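Local coordinates for protein Bd0816 (Bdellovibrio bacteriovorus HD100, PDB 5CER) that probably acts as a serine-type D-Ala-D-Ala carboxypeptidase of the S13 family, hydrolysing the terminal D-alanine bond of peptidoglycan peptides, at residues A[382-385]-A[386-389]; A[321-325]-A[326-330]; A[270-273]-A[274-278]; A[241-244]-A[245-248]; A[257-260]-A[261-264]. The protein carries 2 engineered substitutions. All blocks are in the same frame, centred on the assembly; numbering follows the deposited sequence.

Contact 1 (A[382-385]-A[386-389])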
loop_
_atom_site.group_PDB
_atom_site.type_symbol
_atom_site.label_atom_id
_atom_site.label_comp_id
_atom_site.label_asym_id
_atom_site.label_seq_id
_atom_site.Cartn_x
_atom_site.Cartn_y
_atom_site.Cartn_z
ATOM N N ILE A 382 -18.291 -7.649 -5.723
ATOM C CA ILE A 382 -17.410 -8.705 -6.228
ATOM C C ILE A 382 -17.434 -9.988 -5.271
ATOM O O ILE A 382 -17.460 -9.856 -4.035
ATOM C CB ILE A 382 -15.951 -8.108 -6.535
ATOM C CG1 ILE A 382 -15.850 -7.350 -7.982
ATOM C CG2 ILE A 382 -14.906 -9.198 -6.398
ATOM C CD1 ILE A 382 -16.022 -8.203 -9.253
ATOM N N GLN A 383 -17.457 -11.205 -5.845
ATOM C CA GLN A 383 -17.254 -12.467 -5.090
ATOM C C GLN A 383 -15.815 -12.558 -4.563
ATOM O O GLN A 383 -14.905 -12.868 -5.330
ATOM C CB GLN A 383 -17.486 -13.696 -5.982
ATOM C CG GLN A 383 -18.928 -14.211 -6.125
ATOM C CD GLN A 383 -19.235 -15.525 -5.369
ATOM O OE1 GLN A 383 -18.368 -16.207 -4.774
ATOM N NE2 GLN A 383 -20.520 -15.864 -5.372
ATOM N N TYR A 384 -15.582 -12.252 -3.288
ATOM C CA TYR A 384 -14.211 -12.194 -2.760
ATOM C C TYR A 384 -14.168 -12.351 -1.262
ATOM O O TYR A 384 -14.981 -11.773 -0.538
ATOM C CB TYR A 384 -13.502 -10.857 -3.140
ATOM C CG TYR A 384 -12.102 -10.693 -2.551
ATOM C CD1 TYR A 384 -11.014 -11.406 -3.081
ATOM C CD2 TYR A 384 -11.867 -9.816 -1.471
ATOM C CE1 TYR A 384 -9.738 -11.264 -2.549
ATOM C CE2 TYR A 384 -10.583 -9.656 -0.925
ATOM C CZ TYR A 384 -9.518 -10.385 -1.455
ATOM O OH TYR A 384 -8.276 -10.263 -0.910
ATOM N N THR A 385 -13.192 -13.130 -0.818
ATOM C CA THR A 385 -12.866 -13.273 0.592
ATOM C C THR A 385 -11.427 -12.834 0.854
ATOM O O THR A 385 -10.531 -13.234 0.132
ATOM C CB THR A 385 -12.928 -14.774 0.982
ATOM O OG1 THR A 385 -14.046 -15.479 0.400
ATOM C CG2 THR A 385 -12.895 -14.956 2.482
ATOM N N GLU A 386 -11.256 -12.015 1.891
ATOM C CA GLU A 386 -10.024 -11.362 2.172
ATOM C C GLU A 386 -8.920 -12.399 2.231
ATOM O O GLU A 386 -8.991 -13.314 3.019
ATOM C CB GLU A 386 -10.135 -10.566 3.474
ATOM C CG GLU A 386 -8.838 -9.903 3.930
ATOM C CD GLU A 386 -9.035 -8.894 5.044
ATOM O OE1 GLU A 386 -9.948 -9.057 5.867
ATOM O OE2 GLU A 386 -8.313 -7.885 5.066
ATOM N N ILE A 387 -7.915 -12.235 1.380
ATOM C CA ILE A 387 -6.696 -13.051 1.434
ATOM C C ILE A 387 -5.830 -12.547 2.584
ATOM O O ILE A 387 -5.565 -11.369 2.695
ATOM C CB ILE A 387 -5.906 -12.959 0.108
ATOM C CG1 ILE A 387 -6.710 -13.579 -1.040
ATOM C CG2 ILE A 387 -4.536 -13.612 0.238
ATOM C CD1 ILE A 387 -6.335 -13.059 -2.418
ATOM N N LEU A 388 -5.417 -13.460 3.445
ATOM C CA LEU A 388 -4.508 -13.125 4.506
ATOM C C LEU A 388 -3.123 -13.433 3.891
ATOM O O LEU A 388 -2.770 -14.583 3.700
ATOM C CB LEU A 388 -4.817 -13.930 5.755
ATOM C CG LEU A 388 -3.851 -13.723 6.966
ATOM C CD1 LEU A 388 -3.524 -12.257 7.275
ATOM C CD2 LEU A 388 -4.343 -14.446 8.229
ATOM N N ALA A 389 -2.387 -12.376 3.541
ATOM C CA ALA A 389 -1.205 -12.502 2.715
ATOM C C ALA A 389 0.120 -12.643 3.516
ATOM O O ALA A 389 0.913 -11.719 3.674
ATOM C CB ALA A 389 -1.135 -11.343 1.749
#

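Contact 2 (A[321-325]-A[326-330])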
loop_
_atom_site.group_PDB
_atom_site.type_symbol
_atom_site.label_atom_id
_atom_site.label_comp_id
_atom_site.label_asym_id
_atom_site.label_seq_id
_atom_site.Cartn_x
_atom_site.Cartn_y
_atom_site.Cartn_z
ATOM N N THR A 321 -3.156 1.729 -5.949
ATOM C CA THR A 321 -2.940 3.153 -5.813
ATOM C C THR A 321 -1.528 3.531 -6.123
ATOM O O THR A 321 -0.608 2.694 -6.128
ATOM C CB THR A 321 -3.188 3.611 -4.386
ATOM O OG1 THR A 321 -2.415 2.824 -3.493
ATOM C CG2 THR A 321 -4.682 3.518 -4.021
ATOM N N GLY A 322 -1.324 4.821 -6.298
ATOM C CA GLY A 322 0.016 5.367 -6.445
ATOM C C GLY A 322 0.118 6.777 -5.931
ATOM O O GLY A 322 -0.802 7.600 -6.122
ATOM N N THR A 323 1.265 7.061 -5.304
ATOM C CA THR A 323 1.527 8.351 -4.698
ATOM C C THR A 323 3.001 8.733 -4.807
ATOM O O THR A 323 3.864 8.006 -4.287
ATOM C CB THR A 323 1.206 8.289 -3.215
ATOM O OG1 THR A 323 -0.142 7.862 -3.031
ATOM C CG2 THR A 323 1.398 9.685 -2.566
ATOM N N VAL A 324 3.301 9.800 -5.537
ATOM C CA VAL A 324 4.638 10.444 -5.500
ATOM C C VAL A 324 4.369 11.945 -5.436
ATOM O O VAL A 324 3.221 12.344 -5.497
ATOM C CB VAL A 324 5.585 10.086 -6.673
ATOM C CG1 VAL A 324 5.924 8.593 -6.641
ATOM C CG2 VAL A 324 4.959 10.424 -7.989
ATOM N N ASN A 325 5.436 12.746 -5.262
ATOM C CA ASN A 325 5.267 14.180 -5.092
ATOM C C ASN A 325 4.543 14.841 -6.277
ATOM O O ASN A 325 3.739 15.743 -6.055
ATOM C CB ASN A 325 6.594 14.852 -4.840
ATOM C CG ASN A 325 7.116 14.619 -3.437
ATOM O OD1 ASN A 325 6.416 14.126 -2.560
ATOM N ND2 ASN A 325 8.372 14.960 -3.223
ATOM N N LYS A 326 4.798 14.335 -7.494
ATOM C CA LYS A 326 4.207 14.876 -8.711
ATOM C C LYS A 326 2.968 14.137 -9.248
ATOM O O LYS A 326 2.427 14.527 -10.299
ATOM C CB LYS A 326 5.257 14.984 -9.826
ATOM C CG LYS A 326 6.403 15.883 -9.496
ATOM C CD LYS A 326 5.930 17.270 -9.134
ATOM C CE LYS A 326 7.073 18.233 -9.014
ATOM N NZ LYS A 326 6.620 19.559 -8.520
ATOM N N ALA A 327 2.524 13.077 -8.576
ATOM C CA ALA A 327 1.394 12.309 -9.106
ATOM C C ALA A 327 0.581 11.554 -8.063
ATOM O O ALA A 327 1.104 11.101 -7.044
ATOM C CB ALA A 327 1.893 11.350 -10.207
ATOM N N LYS A 328 -0.701 11.401 -8.395
ATOM C CA LYS A 328 -1.622 10.567 -7.685
ATOM C C LYS A 328 -2.327 9.726 -8.709
ATOM O O LYS A 328 -2.956 10.265 -9.638
ATOM C CB LYS A 328 -2.613 11.417 -6.929
ATOM C CG LYS A 328 -3.342 10.653 -5.808
ATOM C CD LYS A 328 -2.431 10.526 -4.606
ATOM C CE LYS A 328 -3.083 9.773 -3.485
ATOM N NZ LYS A 328 -3.004 8.316 -3.771
ATOM N N THR A 329 -2.248 8.402 -8.561
ATOM C CA THR A 329 -2.688 7.509 -9.630
ATOM C C THR A 329 -3.520 6.329 -9.084
ATOM O O THR A 329 -3.429 5.971 -7.903
ATOM C CB THR A 329 -1.496 6.934 -10.428
ATOM O OG1 THR A 329 -0.732 6.096 -9.585
ATOM C CG2 THR A 329 -0.584 8.013 -11.018
ATOM N N LEU A 330 -4.318 5.737 -9.965
ATOM C CA LEU A 330 -5.104 4.551 -9.638
ATOM C C LEU A 330 -5.317 3.728 -10.889
ATOM O O LEU A 330 -5.589 4.272 -11.953
ATOM C CB LEU A 330 -6.459 4.985 -9.067
ATOM C CG LEU A 330 -7.268 3.865 -8.378
ATOM C CD1 LEU A 330 -6.725 3.564 -6.985
ATOM C CD2 LEU A 330 -8.721 4.298 -8.254
#

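Contact 3 (A[270-273]-A[274-278])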
loop_
_atom_site.group_PDB
_atom_site.type_symbol
_atom_site.label_atom_id
_atom_site.label_comp_id
_atom_site.label_asym_id
_atom_site.label_seq_id
_atom_site.Cartn_x
_atom_site.Cartn_y
_atom_site.Cartn_z
ATOM N N CYS A 270 -1.395 5.928 -20.713
ATOM C CA CYS A 270 -2.564 5.410 -20.060
ATOM C C CYS A 270 -3.041 4.145 -20.779
ATOM O O CYS A 270 -3.546 3.221 -20.158
ATOM C CB CYS A 270 -3.646 6.501 -20.010
ATOM S SG CYS A 270 -4.878 6.276 -18.720
ATOM N N GLU A 271 -2.913 4.149 -22.101
ATOM C CA GLU A 271 -3.151 2.976 -22.942
ATOM C C GLU A 271 -2.351 1.769 -22.457
ATOM O O GLU A 271 -2.849 0.649 -22.409
ATOM C CB GLU A 271 -2.788 3.300 -24.411
ATOM C CG GLU A 271 -2.690 2.096 -25.330
ATOM C CD GLU A 271 -2.580 2.454 -26.782
ATOM O OE1 GLU A 271 -1.956 3.497 -27.081
ATOM O OE2 GLU A 271 -3.192 1.752 -27.651
ATOM N N THR A 272 -1.088 2.008 -22.163
ATOM C CA THR A 272 -0.185 0.938 -21.728
ATOM C C THR A 272 -0.685 0.266 -20.420
ATOM O O THR A 272 -0.561 -0.951 -20.254
ATOM C CB THR A 272 1.264 1.466 -21.532
ATOM O OG1 THR A 272 1.753 2.034 -22.744
ATOM C CG2 THR A 272 2.194 0.340 -21.107
ATOM N N MET A 273 -1.258 1.064 -19.526
ATOM C CA MET A 273 -1.817 0.554 -18.257
ATOM C C MET A 273 -3.052 -0.287 -18.481
ATOM O O MET A 273 -3.207 -1.300 -17.821
ATOM C CB MET A 273 -2.162 1.685 -17.288
ATOM C CG MET A 273 -0.953 2.428 -16.777
ATOM S SD MET A 273 0.245 1.417 -15.864
ATOM C CE MET A 273 -0.811 0.409 -14.783
ATOM N N ILE A 274 -3.890 0.095 -19.443
ATOM C CA ILE A 274 -5.045 -0.720 -19.857
ATOM C C ILE A 274 -4.567 -2.060 -20.461
ATOM O O ILE A 274 -5.130 -3.106 -20.131
ATOM C CB ILE A 274 -5.955 0.003 -20.864
ATOM C CG1 ILE A 274 -6.551 1.264 -20.239
ATOM C CG2 ILE A 274 -7.088 -0.902 -21.323
ATOM C CD1 ILE A 274 -7.307 1.049 -18.935
ATOM N N LYS A 275 -3.564 -2.024 -21.340
ATOM C CA LYS A 275 -3.001 -3.280 -21.893
ATOM C C LYS A 275 -2.527 -4.213 -20.798
ATOM O O LYS A 275 -2.896 -5.367 -20.771
ATOM C CB LYS A 275 -1.820 -3.028 -22.807
ATOM C CG LYS A 275 -2.208 -2.629 -24.197
ATOM C CD LYS A 275 -0.965 -2.492 -25.056
ATOM C CE LYS A 275 -1.172 -1.557 -26.232
ATOM N NZ LYS A 275 0.126 -1.368 -26.941
ATOM N N THR A 276 -1.742 -3.651 -19.886
ATOM C CA THR A 276 -1.207 -4.383 -18.744
ATOM C C THR A 276 -2.302 -5.099 -17.995
ATOM O O THR A 276 -2.197 -6.289 -17.707
ATOM C CB THR A 276 -0.457 -3.435 -17.774
ATOM O OG1 THR A 276 0.604 -2.802 -18.494
ATOM C CG2 THR A 276 0.118 -4.183 -16.601
ATOM N N LEU A 277 -3.332 -4.345 -17.651
ATOM C CA LEU A 277 -4.436 -4.865 -16.908
ATOM C C LEU A 277 -5.150 -5.974 -17.654
ATOM O O LEU A 277 -5.466 -6.998 -17.030
ATOM C CB LEU A 277 -5.424 -3.737 -16.490
ATOM C CG LEU A 277 -4.920 -2.761 -15.385
ATOM C CD1 LEU A 277 -5.756 -1.455 -15.371
ATOM C CD2 LEU A 277 -4.918 -3.432 -14.018
ATOM N N TYR A 278 -5.443 -5.780 -18.941
ATOM C CA TYR A 278 -6.104 -6.814 -19.732
ATOM C C TYR A 278 -5.239 -8.080 -19.790
ATOM O O TYR A 278 -5.722 -9.203 -19.568
ATOM C CB TYR A 278 -6.427 -6.307 -21.126
ATOM C CG TYR A 278 -6.918 -7.348 -22.116
ATOM C CD1 TYR A 278 -6.000 -8.032 -22.916
ATOM C CD2 TYR A 278 -8.274 -7.601 -22.284
ATOM C CE1 TYR A 278 -6.397 -8.975 -23.819
ATOM C CE2 TYR A 278 -8.712 -8.522 -23.207
ATOM C CZ TYR A 278 -7.762 -9.236 -23.971
ATOM O OH TYR A 278 -8.153 -10.215 -24.882
#

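Contact 4 (A[241-244]-A[245-248])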
loop_
_atom_site.group_PDB
_atom_site.type_symbol
_atom_site.label_atom_id
_atom_site.label_comp_id
_atom_site.label_asym_id
_atom_site.label_seq_id
_atom_site.Cartn_x
_atom_site.Cartn_y
_atom_site.Cartn_z
ATOM N N LYS A 241 3.838 -4.782 -26.444
ATOM C CA LYS A 241 4.023 -4.129 -27.730
ATOM C C LYS A 241 4.399 -2.668 -27.540
ATOM O O LYS A 241 3.885 -1.791 -28.210
ATOM C CB LYS A 241 2.772 -4.261 -28.596
ATOM C CG LYS A 241 2.312 -5.683 -28.874
ATOM C CD LYS A 241 3.485 -6.600 -29.250
ATOM C CE LYS A 241 3.085 -7.811 -30.082
ATOM N NZ LYS A 241 3.066 -9.049 -29.263
ATOM N N ALA A 242 5.381 -2.431 -26.679
ATOM C CA ALA A 242 5.691 -1.102 -26.184
ATOM C C ALA A 242 7.184 -0.842 -26.129
ATOM O O ALA A 242 7.960 -1.700 -25.684
ATOM C CB ALA A 242 5.112 -0.960 -24.813
ATOM N N ASP A 243 7.600 0.315 -26.635
ATOM C CA ASP A 243 8.989 0.745 -26.522
ATOM C C ASP A 243 9.042 2.061 -25.716
ATOM O O ASP A 243 8.052 2.436 -25.083
ATOM C CB ASP A 243 9.642 0.836 -27.894
ATOM C CG ASP A 243 8.946 1.821 -28.814
ATOM O OD1 ASP A 243 8.265 2.752 -28.349
ATOM O OD2 ASP A 243 9.167 1.718 -30.036
ATOM N N GLN A 244 10.205 2.707 -25.672
ATOM C CA GLN A 244 10.386 3.982 -24.944
ATOM C C GLN A 244 9.380 5.109 -25.223
ATOM O O GLN A 244 9.163 5.960 -24.371
ATOM C CB GLN A 244 11.800 4.515 -25.150
ATOM C CG GLN A 244 12.167 4.947 -26.598
ATOM C CD GLN A 244 12.528 3.788 -27.561
ATOM O OE1 GLN A 244 12.502 2.604 -27.193
ATOM N NE2 GLN A 244 12.886 4.150 -28.792
ATOM N N ASN A 245 8.777 5.112 -26.398
ATOM C CA ASN A 245 7.664 6.013 -26.676
ATOM C C ASN A 245 6.465 5.783 -25.789
ATOM O O ASN A 245 5.703 6.706 -25.563
ATOM C CB ASN A 245 7.231 5.923 -28.168
ATOM C CG ASN A 245 8.326 6.371 -29.132
ATOM O OD1 ASN A 245 8.589 5.699 -30.112
ATOM N ND2 ASN A 245 9.036 7.426 -28.784
ATOM N N GLN A 246 6.250 4.562 -25.337
ATOM C CA GLN A 246 5.105 4.218 -24.487
ATOM C C GLN A 246 5.438 4.038 -23.007
ATOM O O GLN A 246 4.550 4.132 -22.157
ATOM C CB GLN A 246 4.429 2.914 -24.975
ATOM C CG GLN A 246 3.667 3.017 -26.269
ATOM C CD GLN A 246 4.567 2.872 -27.466
ATOM O OE1 GLN A 246 5.408 1.970 -27.531
ATOM N NE2 GLN A 246 4.363 3.734 -28.445
ATOM N N ILE A 247 6.683 3.673 -22.703
ATOM C CA ILE A 247 7.034 3.228 -21.339
ATOM C C ILE A 247 8.525 3.327 -21.075
ATOM O O ILE A 247 9.350 2.924 -21.917
ATOM C CB ILE A 247 6.469 1.815 -21.079
ATOM C CG1 ILE A 247 6.657 1.424 -19.610
ATOM C CG2 ILE A 247 7.073 0.757 -22.015
ATOM C CD1 ILE A 247 5.732 0.318 -19.157
ATOM N N VAL A 248 8.871 3.935 -19.954
ATOM C CA VAL A 248 10.266 3.966 -19.455
ATOM C C VAL A 248 10.257 3.613 -17.983
ATOM O O VAL A 248 9.559 4.256 -17.207
ATOM C CB VAL A 248 10.942 5.340 -19.620
ATOM C CG1 VAL A 248 12.410 5.310 -19.179
ATOM C CG2 VAL A 248 10.864 5.826 -21.094
#

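Contact 5 (A[257-260]-A[261-264])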
loop_
_atom_site.group_PDB
_atom_site.type_symbol
_atom_site.label_atom_id
_atom_site.label_comp_id
_atom_site.label_asym_id
_atom_site.label_seq_id
_atom_site.Cartn_x
_atom_site.Cartn_y
_atom_site.Cartn_z
ATOM N N GLU A 257 13.497 7.863 -8.407
ATOM C CA GLU A 257 14.910 7.477 -8.531
ATOM C C GLU A 257 15.876 8.663 -8.490
ATOM O O GLU A 257 17.064 8.477 -8.627
ATOM C CB GLU A 257 15.128 6.689 -9.840
ATOM C CG GLU A 257 14.685 5.244 -9.760
ATOM C CD GLU A 257 15.619 4.369 -8.943
ATOM O OE1 GLU A 257 16.832 4.373 -9.224
ATOM O OE2 GLU A 257 15.148 3.685 -8.003
ATOM N N GLY A 258 15.346 9.875 -8.462
ATOM C CA GLY A 258 16.163 11.068 -8.509
ATOM C C GLY A 258 16.140 11.776 -7.161
ATOM O O GLY A 258 16.066 11.132 -6.140
ATOM N N THR A 259 16.178 13.093 -7.202
ATOM C CA THR A 259 16.060 13.932 -6.026
ATOM C C THR A 259 14.662 14.491 -5.760
ATOM O O THR A 259 13.816 14.557 -6.641
ATOM C CB THR A 259 17.068 15.098 -5.958
ATOM O OG1 THR A 259 16.957 16.053 -7.027
ATOM C CG2 THR A 259 18.447 14.605 -5.886
ATOM N N THR A 260 14.442 14.890 -4.514
ATOM C CA THR A 260 13.270 15.723 -4.172
ATOM C C THR A 260 13.094 16.917 -5.121
ATOM O O THR A 260 12.020 17.157 -5.642
ATOM C CB THR A 260 13.295 16.197 -2.663
ATOM O OG1 THR A 260 13.397 15.059 -1.806
ATOM C CG2 THR A 260 12.040 17.001 -2.257
ATOM N N ALA A 261 14.177 17.657 -5.352
ATOM C CA ALA A 261 14.184 18.782 -6.322
ATOM C C ALA A 261 14.084 18.339 -7.805
ATOM O O ALA A 261 13.425 19.000 -8.589
ATOM C CB ALA A 261 15.419 19.647 -6.119
ATOM N N LYS A 262 14.748 17.235 -8.159
ATOM C CA LYS A 262 14.824 16.738 -9.532
ATOM C C LYS A 262 14.353 15.279 -9.584
ATOM O O LYS A 262 15.158 14.362 -9.699
ATOM C CB LYS A 262 16.251 16.801 -10.052
ATOM C CG LYS A 262 16.789 18.167 -10.328
ATOM C CD LYS A 262 16.266 18.717 -11.632
ATOM C CE LYS A 262 16.864 20.092 -11.950
ATOM N NZ LYS A 262 15.820 21.069 -12.367
ATOM N N PRO A 263 13.042 15.073 -9.526
ATOM C CA PRO A 263 12.556 13.689 -9.482
ATOM C C PRO A 263 12.663 12.952 -10.816
ATOM O O PRO A 263 12.643 13.571 -11.871
ATOM C CB PRO A 263 11.100 13.852 -9.050
ATOM C CG PRO A 263 10.712 15.193 -9.617
ATOM C CD PRO A 263 11.942 16.054 -9.483
ATOM N N ILE A 264 12.806 11.633 -10.748
ATOM C CA ILE A 264 12.777 10.746 -11.916
ATOM C C ILE A 264 11.791 9.648 -11.569
ATOM O O ILE A 264 11.974 8.927 -10.581
ATOM C CB ILE A 264 14.192 10.159 -12.198
ATOM C CG1 ILE A 264 15.160 11.309 -12.510
ATOM C CG2 ILE A 264 14.197 9.140 -13.350
ATOM C CD1 ILE A 264 16.623 10.973 -12.190
#

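Contact 1 (A[382-385]-A[386-389])
The phenol of Tyr-384 reaches forward along its own chain and meets the backbone three residues on, where Ile-387 N donates to Tyr-384 OH over 3.0 Å in an almost straight bond (173°). The ring gets there because its CG lies anti to the backbone N (chi1 176°), which carries the side chain alongside the following residues. On the way CE2 of Tyr-384 passes 3.6 Å from Glu-386 CA, with the ring oblique to the backbone. Ile-387 closes the same contact from its own side. Its CG1 sits beside its backbone N and 3.7 Å from Tyr-384 OH, and its CD1 packs at 3.8 Å from Tyr-384 CE1, the two side chains crossing at about a right angle. The hydroxyl therefore has an apolar branch next to the amide that it accepts from.

Further out, Tyr-384 OH is also hydrogen-bonded to Asp-301 OD1 and to Lys-208 NZ of helix 203-213, while the extended Glu-386 carries its OE2 to Ser-302 N. Both polar ends thus tie this loop, which runs between helix 356-375 and strand 399-400, to the rest of the protein.

With a backbone N-H and a lysine as donors, the phenol oxygen probably serves as acceptor to both and turns its single proton to the carboxylate of Asp-301. Three bonds on one oxygen should hold the ring at a fixed rotation and help fix the course of this irregular surface segment.

Contact 2 (A[321-325]-A[326-330])
Gly-322 O receives two donors from the partner strand: Thr-329 N at 2.9 Å (165°) and, more weakly, Lys-328 NZ at 3.3 Å. Gly-322 N returns the pairing to Thr-329 O, also over 2.9 Å, so these residues form a hydrogen-bonded antiparallel pair. On the face that carries the Thr-329 side chain, Thr-329 OG1, hydrogen-bonded to Leu-31 O, stands just 3.3 Å from Gly-322 CA, an approach that the lack of a side chain on the glycine allows.

On the face of Thr-323 and Lys-328, Lys-328 leaves with CG anti to its N and then bends at chi2 (78°) and again at chi4. The folded chain lies beside Thr-323, pointing the same way, and NZ donates to Thr-323 OG1 at 3.0 Å. Next along this face Leu-330 CD1 touches Thr-321 CG2 at 3.6 Å. A type I turn from Val-324 to Ala-327 reverses the chain, and Lys-326 at the turn forms salt bridges with Asp-350 and Asp-352.

Thr-321 and Gly-322 belong to a Lys-Thr-Gly sequence like that which borders the active site in penicillin-binding proteins. The hairpin of strands 317-324 and 327-336 continues into strand 339-348, and helix 356-375 covers the Lys-328 and Leu-330 face through Ala-361 and Ile-365.

Contact 3 (A[270-273]-A[274-278])
Glu-271 and Lys-275, one helical turn apart, lean across each other at an oblique angle, with Glu-271 CG 4.1 Å from Lys-275 CE. Their charged ends stay separate: Glu-271 OE2 and Lys-275 NZ are 4.6 Å apart, and the ammonium instead bonds to Leu-240 O.

A tighter meeting occurs between Thr-272 and Thr-276. The hydroxyl of Thr-276 is set beside its own backbone N (chi1 -59°), turned back toward the preceding helical turn, and Thr-276 OG1 donates to Thr-272 O at 2.8 Å. Thr-276 N reaches the same oxygen at 3.0 Å from the opposite face of the carbonyl plane. Thr-272 OG1 takes another direction and bonds to Thr-269 OG1, just before the helix. Leu-277, in turn, brings its CG to 3.3 Å from Met-273 O, the oxygen that also accepts Leu-277 N.

Cys-270 and Ile-274 face strand 3-11, whereas Met-273 and Thr-276 press on helix 35-47. Because Thr-276 spends its hydroxyl proton on a carbonyl within its own helix, this polar group is satisfied in buried surroundings. The acid-base pair, held short of a salt bridge, probably adds a modest electrostatic attraction at most.

Contact 4 (A[241-244]-A[245-248])
An Asx turn at Asp-243, overlapped by a beta turn from Asp-243 to Gln-246, swings the chain out of helix 228-239 and into strand 247-248. Asp-243 OD1 accepts Asn-245 N at 3.1 Å, the donor approaching from above the carboxylate plane. The carboxylate can do this because its CG lies between the backbone N and the carbonyl carbon (chi1 60°), folded over the turn. The backbone oxygen Asp-243 O grips two successive amides, Gln-246 N at 2.8 Å and Ile-247 N at 3.0 Å.

Gln-246 replies with its side chain. Bent at chi2, it curls back so that OE1 takes the N-H of Asp-243 at 2.9 Å in a fairly straight bond (163°). Asp-243 and Gln-246 are thus tied by backbone and side chain together. The price is that Gln-246 OE1 and Asp-243 OD1 come within 3.1 Å of each other; the amides that each accepts probably offset the repulsion. The Asp-243 carboxylate and Gln-246 amide planes are tilted 22° apart. On the apolar side, Ala-242 CB rests against Ile-247 CG2 at 3.8 Å.

Lys-241, with positive phi, ends the helical run before the turn. Ile-247 reaches back to Phe-232 and Ala-236 of helix 228-239 and across to Thr-272 of helix 270-286, while Val-248 pairs through its backbone with Glu-267 of strand 267-268.

Contact 5 (A[257-260]-A[261-264])
This is a surface reversal in the loop between strands 247-248 and 267-268, in which Thr-259 and Lys-262 face each other across a beta turn and the two arms run nearly antiparallel. At the turn itself the side chain of Thr-259 takes part: its hydroxyl sits between the backbone N and the carbonyl carbon (chi1 62°), so that Thr-259 OG1 comes within bonding distance of Lys-262 N and accepts it at 2.7 Å, although the bond is bent (140°). Lys-262 CB approaches the same Thr-259 OG1 at 3.2 Å, the two side chains lying alongside and pointing the same way.

Below the turn the backbones pair. Thr-259 N donates to Lys-262 O over 3.0 Å from well above the carbonyl plane, and Glu-257 N meets Ile-264 O in that carbonyl's plane at 2.9 Å (169°). Pro-263, without an N-H, has none to give Thr-259 O. Between the rungs Ile-264 folds its CD1 over Gly-258, 3.7 Å from Gly-258 CA.

The base is fastened from outside by Asn-256, whose OD1 accepts both Gly-258 N and Ile-264 N, while Glu-257 OE2 bonds to Asn-251. Thr-260 at the apex packs on an acidic side chain of another protein chain. Antiparallel rungs closed by a tight turn resemble a beta hairpin, but neither arm is a regular strand, which makes this a hairpin-like loop.

Overall arrangement
From the N terminus the chain meets contact 4 first, then contacts 5, 3, 2 and 1. Each is local and ends before the next begins, so none nests or crosses; contacts 4, 5 and 2 turn the chain, whereas contact 3 lies along a helix and contact 1 along a loop. Contact 4 leads from helix 228-239 into strand 247-248, and contact 5 reverses the following loop before strand 267-268. Contact 3 then starts helix 270-286 and touches contact 4, where Thr-272 packs on Gln-246 and Ile-247. Contact 2 turns the hairpin 317-324/327-336, approaching contact 5 to about 4 Å between nearest atoms. Contact 1 lies apart, its centre about 37 Å from that of contact 5.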